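Local coordinates for iron dependent repressor (PDB 2X4H), which binds zinc ions and probably acts as a metal-responsive DNA-binding transcriptional regulator of the DtxR/MntR family, at residues Asn10-Leu19 against Glu51-Val61. Numbering follows the deposited sequence.
Sequences NLSRREFSYL and EVSHLEEKGLV. With ZN (zinc ion), chain K; ZN (zinc ion), chain L.
E15 and E51 meet at a zinc ion inside the winged-helix DNA-binding domain, where segments 13-19 and 51-57 of two helices cross at 94°. E15 OE2 (2.1 Å) and E51 OE2 both bind the zinc, and E50 and H54 of the second subunit supply the other two ligand atoms. H54 NE2 of this chain, with E50, binds a second zinc that E15 of the second subunit also ligates, so both metals bridge the chains. A metal ligand must itself be held, and here a second shell does so: K58, bent at chi3, brings NZ to E15 OE1 at 2.7 Å, a salt bridge on the syn side of the carboxylate. The same oxygen accepts from S12 N on its anti side, tilted 32° out of the carboxylate plane, and this grip probably restrains the carboxylate's rotation. In return E15 N donates to S12 OG, the N-cap of the helix, closing a capping box. E51, with CG anti to its N (chi1 -177°), lays that carbon over one face of the Y18 ring, 3.8 Å from the centroid. Beside the carboxylates, L55 CD2 lies 3.6 Å from E15 CG, and L19 CD2 packs on V61 CG1. G59 turns the chain in a Schellman motif just after K58, whose NZ also donates to N10 O at 3.1 Å from above the carbonyl plane.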
ATOM      1  N   ASN C  10       0.247 -12.427  -3.102  1.00 75.51           N
ATOM      2  CA  ASN C  10       0.248 -10.999  -2.721  1.00 72.55           C
ATOM      3  C   ASN C  10      -0.094 -10.071  -3.881  1.00 66.39           C
ATOM      4  O   ASN C  10       0.679  -9.185  -4.249  1.00 66.24           O
ATOM      5  CB  ASN C  10       1.599 -10.618  -2.108  1.00 77.20           C
ATOM      6  CG  ASN C  10       1.523  -9.349  -1.270  1.00 78.56           C
ATOM      7  OD1 ASN C  10       0.739  -9.263  -0.319  1.00 81.71           O
ATOM      8  ND2 ASN C  10       2.345  -8.365  -1.609  1.00 78.53           N
ATOM      9  N   LEU C  11      -1.245 -10.321  -4.484  1.00 62.32           N
ATOM     10  CA  LEU C  11      -1.776  -9.507  -5.570  1.00 57.74           C
ATOM     11  C   LEU C  11      -3.263  -9.710  -5.498  1.00 56.02           C
ATOM     12  O   LEU C  11      -3.738 -10.831  -5.634  1.00 57.59           O
ATOM     13  CB  LEU C  11      -1.275  -9.942  -6.946  1.00 57.26           C
ATOM     14  CG  LEU C  11      -1.853  -9.148  -8.141  1.00 53.89           C
ATOM     15  CD1 LEU C  11      -1.272  -7.725  -8.218  1.00 51.77           C
ATOM     16  CD2 LEU C  11      -1.635  -9.862  -9.477  1.00 53.95           C
ATOM     17  N   SER C  12      -4.013  -8.646  -5.275  1.00 53.82           N
ATOM     18  CA  SER C  12      -5.437  -8.825  -5.101  1.00 53.28           C
ATOM     19  C   SER C  12      -6.096  -8.854  -6.472  1.00 51.57           C
ATOM     20  O   SER C  12      -5.506  -8.522  -7.504  1.00 50.11           O
ATOM     21  CB  SER C  12      -6.050  -7.722  -4.203  1.00 53.03           C
ATOM     22  OG  SER C  12      -6.293  -6.537  -4.946  1.00 49.86           O
ATOM     23  N   ARG C  13      -7.345  -9.247  -6.442  1.00 52.41           N
ATOM     24  CA  ARG C  13      -8.182  -9.280  -7.613  1.00 52.80           C
ATOM     25  C   ARG C  13      -8.415  -7.874  -8.186  1.00 51.18           C
ATOM     26  O   ARG C  13      -8.401  -7.687  -9.400  1.00 51.35           O
ATOM     27  CB  ARG C  13      -9.482  -9.956  -7.194  1.00 55.51           C
ATOM     28  CG  ARG C  13     -10.612  -9.909  -8.172  1.00 58.32           C
ATOM     29  CD  ARG C  13     -10.483 -10.919  -9.242  1.00 59.61           C
ATOM     30  NE  ARG C  13     -10.294 -12.277  -8.741  1.00 61.79           N
ATOM     31  CZ  ARG C  13      -9.986 -13.276  -9.550  1.00 61.77           C
ATOM     32  NH1 ARG C  13      -9.853 -13.048 -10.844  1.00 61.48           N
ATOM     33  NH2 ARG C  13      -9.787 -14.477  -9.073  1.00 65.17           N
ATOM     34  N   ARG C  14      -8.603  -6.882  -7.321  1.00 50.44           N
ATOM     35  CA  ARG C  14      -8.767  -5.511  -7.781  1.00 50.06           C
ATOM     36  C   ARG C  14      -7.489  -4.977  -8.416  1.00 47.60           C
ATOM     37  O   ARG C  14      -7.549  -4.287  -9.423  1.00 47.37           O
ATOM     38  CB  ARG C  14      -9.160  -4.601  -6.625  1.00 51.56           C
ATOM     39  CG  ARG C  14     -10.573  -4.826  -6.172  1.00 56.99           C
ATOM     40  CD  ARG C  14     -10.745  -4.410  -4.705  1.00 62.26           C
ATOM     41  NE  ARG C  14     -12.120  -4.558  -4.266  1.00 67.72           N
ATOM     42  CZ  ARG C  14     -12.682  -5.721  -3.933  1.00 72.31           C
ATOM     43  NH1 ARG C  14     -11.989  -6.850  -3.963  1.00 72.01           N
ATOM     44  NH2 ARG C  14     -13.952  -5.756  -3.556  1.00 76.10           N
ATOM     45  N   GLU C  15      -6.348  -5.304  -7.814  1.00 46.10           N
ATOM     46  CA  GLU C  15      -5.047  -4.963  -8.375  1.00 45.14           C
ATOM     47  C   GLU C  15      -4.852  -5.580  -9.743  1.00 45.58           C
ATOM     48  O   GLU C  15      -4.370  -4.921 -10.683  1.00 46.27           O
ATOM     49  CB  GLU C  15      -3.927  -5.404  -7.433  1.00 46.41           C
ATOM     50  CG  GLU C  15      -3.709  -4.476  -6.223  1.00 45.20           C
ATOM     51  CD  GLU C  15      -2.792  -5.066  -5.168  1.00 48.17           C
ATOM     52  OE1 GLU C  15      -2.558  -6.276  -5.183  1.00 54.44           O
ATOM     53  OE2 GLU C  15      -2.288  -4.334  -4.291  1.00 54.33           O
ATOM     54  N   PHE C  16      -5.253  -6.844  -9.866  1.00 45.80           N
ATOM     55  CA  PHE C  16      -5.262  -7.516 -11.137  1.00 46.73           C
ATOM     56  C   PHE C  16      -5.960  -6.699 -12.232  1.00 46.77           C
ATOM     57  O   PHE C  16      -5.410  -6.532 -13.315  1.00 47.60           O
ATOM     58  CB  PHE C  16      -5.944  -8.871 -10.980  1.00 48.18           C
ATOM     59  CG  PHE C  16      -5.864  -9.737 -12.180  1.00 50.57           C
ATOM     60  CD1 PHE C  16      -4.639 -10.149 -12.672  1.00 52.05           C
ATOM     61  CD2 PHE C  16      -7.023 -10.214 -12.784  1.00 53.94           C
ATOM     62  CE1 PHE C  16      -4.565 -10.993 -13.761  1.00 54.92           C
ATOM     63  CE2 PHE C  16      -6.950 -11.057 -13.875  1.00 57.91           C
ATOM     64  CZ  PHE C  16      -5.718 -11.436 -14.369  1.00 57.57           C
ATOM     65  N   SER C  17      -7.172  -6.223 -11.953  1.00 46.75           N
ATOM     66  CA  SER C  17      -7.913  -5.353 -12.888  1.00 48.44           C
ATOM     67  C   SER C  17      -7.147  -4.091 -13.283  1.00 47.99           C
ATOM     68  O   SER C  17      -7.143  -3.698 -14.448  1.00 49.65           O
ATOM     69  CB  SER C  17      -9.263  -4.955 -12.289  1.00 49.23           C
ATOM     70  OG  SER C  17     -10.155  -6.040 -12.377  1.00 52.70           O
ATOM     71  N   TYR C  18      -6.516  -3.448 -12.297  1.00 56.38           N
ATOM     72  CA  TYR C  18      -5.683  -2.281 -12.569  1.00 54.99           C
ATOM     73  C   TYR C  18      -4.609  -2.643 -13.563  1.00 54.25           C
ATOM     74  O   TYR C  18      -4.433  -1.956 -14.555  1.00 54.21           O
ATOM     75  CB  TYR C  18      -5.004  -1.765 -11.295  1.00 54.24           C
ATOM     76  CG  TYR C  18      -5.766  -0.724 -10.529  1.00 54.57           C
ATOM     77  CD1 TYR C  18      -6.919  -1.052  -9.815  1.00 55.58           C
ATOM     78  CD2 TYR C  18      -5.304   0.591 -10.462  1.00 55.00           C
ATOM     79  CE1 TYR C  18      -7.623  -0.090  -9.089  1.00 56.82           C
ATOM     80  CE2 TYR C  18      -5.990   1.554  -9.734  1.00 56.95           C
ATOM     81  CZ  TYR C  18      -7.144   1.212  -9.048  1.00 57.80           C
ATOM     82  OH  TYR C  18      -7.814   2.178  -8.333  1.00 61.32           O
ATOM     83  N   LEU C  19      -3.891  -3.728 -13.287  1.00 54.31           N
ATOM     84  CA  LEU C  19      -2.743  -4.112 -14.101  1.00 55.05           C
ATOM     85  C   LEU C  19      -3.126  -4.517 -15.506  1.00 56.95           C
ATOM     86  O   LEU C  19      -2.354  -4.290 -16.436  1.00 57.47           O
ATOM     87  CB  LEU C  19      -1.937  -5.246 -13.470  1.00 55.39           C
ATOM     88  CG  LEU C  19      -1.302  -4.996 -12.101  1.00 55.08           C
ATOM     89  CD1 LEU C  19      -0.405  -6.164 -11.751  1.00 55.29           C
ATOM     90  CD2 LEU C  19      -0.529  -3.670 -12.041  1.00 52.61           C
ATOM     91  N   GLU C  51      -4.033   4.080  -5.309  1.00 46.20           N
ATOM     92  CA  GLU C  51      -3.752   2.656  -5.542  1.00 45.75           C
ATOM     93  C   GLU C  51      -2.484   2.515  -6.359  1.00 45.76           C
ATOM     94  O   GLU C  51      -1.613   1.714  -6.024  1.00 46.17           O
ATOM     95  CB  GLU C  51      -4.934   1.924  -6.189  1.00 45.91           C
ATOM     96  CG  GLU C  51      -4.732   0.382  -6.391  1.00 46.45           C
ATOM     97  CD  GLU C  51      -4.497  -0.366  -5.091  1.00 47.42           C
ATOM     98  OE1 GLU C  51      -4.641   0.229  -4.022  1.00 52.15           O
ATOM     99  OE2 GLU C  51      -4.161  -1.560  -5.095  1.00 45.63           O
ATOM    100  N   VAL C  52      -2.335   3.330  -7.397  1.00 46.11           N
ATOM    101  CA  VAL C  52      -1.100   3.287  -8.179  1.00 46.45           C
ATOM    102  C   VAL C  52       0.164   3.437  -7.315  1.00 46.46           C
ATOM    103  O   VAL C  52       1.147   2.754  -7.560  1.00 47.51           O
ATOM    104  CB  VAL C  52      -1.127   4.254  -9.372  1.00 47.45           C
ATOM    105  CG1 VAL C  52       0.270   4.423  -9.965  1.00 49.13           C
ATOM    106  CG2 VAL C  52      -2.076   3.718 -10.453  1.00 47.89           C
ATOM    107  N   SER C  53       0.140   4.252  -6.267  1.00 46.29           N
ATOM    108  CA  SER C  53       1.357   4.430  -5.455  1.00 47.77           C
ATOM    109  C   SER C  53       1.659   3.200  -4.611  1.00 47.11           C
ATOM    110  O   SER C  53       2.817   2.844  -4.422  1.00 48.28           O
ATOM    111  CB  SER C  53       1.329   5.735  -4.606  1.00 48.93           C
ATOM    112  OG  SER C  53       0.306   5.706  -3.647  1.00 50.21           O
ATOM    113  N   HIS C  54       0.619   2.508  -4.164  1.00 46.22           N
ATOM    114  CA  HIS C  54       0.794   1.178  -3.571  1.00 45.99           C
ATOM    115  C   HIS C  54       1.316   0.104  -4.524  1.00 45.84           C
ATOM    116  O   HIS C  54       2.117  -0.744  -4.120  1.00 45.21           O
ATOM    117  CB  HIS C  54      -0.499   0.717  -2.903  1.00 46.19           C
ATOM    118  CG  HIS C  54      -0.814   1.487  -1.656  1.00 46.04           C
ATOM    119  ND1 HIS C  54       0.064   1.556  -0.600  1.00 47.90           N
ATOM    120  CD2 HIS C  54      -1.893   2.218  -1.300  1.00 44.79           C
ATOM    121  CE1 HIS C  54      -0.459   2.296   0.361  1.00 51.39           C
ATOM    122  NE2 HIS C  54      -1.644   2.718  -0.041  1.00 50.40           N
ATOM    123  N   LEU C  55       0.864   0.139  -5.775  1.00 46.10           N
ATOM    124  CA  LEU C  55       1.354  -0.794  -6.797  1.00 47.32           C
ATOM    125  C   LEU C  55       2.816  -0.502  -7.149  1.00 49.23           C
ATOM    126  O   LEU C  55       3.579  -1.424  -7.433  1.00 50.68           O
ATOM    127  CB  LEU C  55       0.486  -0.746  -8.064  1.00 47.58           C
ATOM    128  CG  LEU C  55      -0.945  -1.293  -8.023  1.00 46.57           C
ATOM    129  CD1 LEU C  55      -1.718  -0.867  -9.270  1.00 45.90           C
ATOM    130  CD2 LEU C  55      -0.947  -2.801  -7.897  1.00 45.87           C
ATOM    131  N   GLU C  56       3.198   0.780  -7.129  1.00 50.70           N
ATOM    132  CA  GLU C  56       4.602   1.173  -7.311  1.00 53.14           C
ATOM    133  C   GLU C  56       5.446   0.671  -6.125  1.00 53.22           C
ATOM    134  O   GLU C  56       6.542   0.170  -6.320  1.00 55.48           O
ATOM    135  CB  GLU C  56       4.732   2.695  -7.537  1.00 54.17           C
ATOM    136  CG  GLU C  56       6.136   3.151  -7.899  1.00 58.88           C
ATOM    137  CD  GLU C  56       6.194   4.537  -8.562  1.00 63.54           C
ATOM    138  OE1 GLU C  56       5.272   5.359  -8.362  1.00 63.72           O
ATOM    139  OE2 GLU C  56       7.181   4.801  -9.287  1.00 67.49           O
ATOM    140  N   GLU C  57       4.919   0.760  -4.908  1.00 57.82           N
ATOM    141  CA  GLU C  57       5.603   0.213  -3.712  1.00 58.53           C
ATOM    142  C   GLU C  57       5.862  -1.285  -3.785  1.00 57.66           C
ATOM    143  O   GLU C  57       6.855  -1.770  -3.263  1.00 58.46           O
ATOM    144  CB  GLU C  57       4.777   0.474  -2.448  1.00 58.89           C
ATOM    145  CG  GLU C  57       4.793   1.893  -1.969  1.00 61.56           C
ATOM    146  CD  GLU C  57       3.908   2.120  -0.750  1.00 63.61           C
ATOM    147  OE1 GLU C  57       3.741   3.296  -0.362  1.00 65.96           O
ATOM    148  OE2 GLU C  57       3.385   1.133  -0.183  1.00 64.01           O
ATOM    149  N   LYS C  58       4.933  -2.016  -4.394  1.00 56.44           N
ATOM    150  CA  LYS C  58       5.084  -3.472  -4.618  1.00 56.11           C
ATOM    151  C   LYS C  58       5.969  -3.810  -5.812  1.00 56.09           C
ATOM    152  O   LYS C  58       6.232  -4.975  -6.062  1.00 56.60           O
ATOM    153  CB  LYS C  58       3.712  -4.148  -4.804  1.00 55.25           C
ATOM    154  CG  LYS C  58       2.889  -4.193  -3.527  1.00 55.55           C
ATOM    155  CD  LYS C  58       1.392  -4.444  -3.772  1.00 55.50           C
ATOM    156  CE  LYS C  58       1.077  -5.935  -3.944  1.00 55.90           C
ATOM    157  NZ  LYS C  58      -0.341  -6.288  -3.608  1.00 53.93           N
ATOM    158  N   GLY C  59       6.404  -2.794  -6.550  1.00 55.61           N
ATOM    159  CA  GLY C  59       7.302  -2.972  -7.685  1.00 56.19           C
ATOM    160  C   GLY C  59       6.621  -3.561  -8.911  1.00 55.62           C
ATOM    161  O   GLY C  59       7.289  -4.109  -9.782  1.00 57.00           O
ATOM    162  N   LEU C  60       5.298  -3.433  -8.982  1.00 54.07           N
ATOM    163  CA  LEU C  60       4.501  -3.975 -10.092  1.00 54.19           C
ATOM    164  C   LEU C  60       4.240  -2.925 -11.166  1.00 54.74           C
ATOM    165  O   LEU C  60       4.000  -3.271 -12.322  1.00 55.43           O
ATOM    166  CB  LEU C  60       3.173  -4.524  -9.576  1.00 52.94           C
ATOM    167  CG  LEU C  60       3.283  -5.561  -8.445  1.00 52.78           C
ATOM    168  CD1 LEU C  60       1.947  -5.726  -7.733  1.00 51.61           C
ATOM    169  CD2 LEU C  60       3.769  -6.907  -8.981  1.00 53.08           C
ATOM    170  N   VAL C  61       4.274  -1.646 -10.783  1.00 54.86           N
ATOM    171  CA  VAL C  61       4.230  -0.547 -11.751  1.00 55.82           C
ATOM    172  C   VAL C  61       5.307   0.513 -11.510  1.00 56.92           C
ATOM    173  O   VAL C  61       5.926   0.586 -10.440  1.00 56.60           O
ATOM    174  CB  VAL C  61       2.855   0.152 -11.801  1.00 55.58           C
ATOM    175  CG1 VAL C  61       1.756  -0.858 -12.089  1.00 54.81           C
ATOM    176  CG2 VAL C  61       2.590   0.909 -10.528  1.00 53.63           C
TER
HETATM  177 ZN    ZN K1141      -3.550  -2.660  -3.869  1.00 50.28          ZN
HETATM  178 ZN    ZN L1142      -2.936   3.950   0.782  1.00 46.14          ZN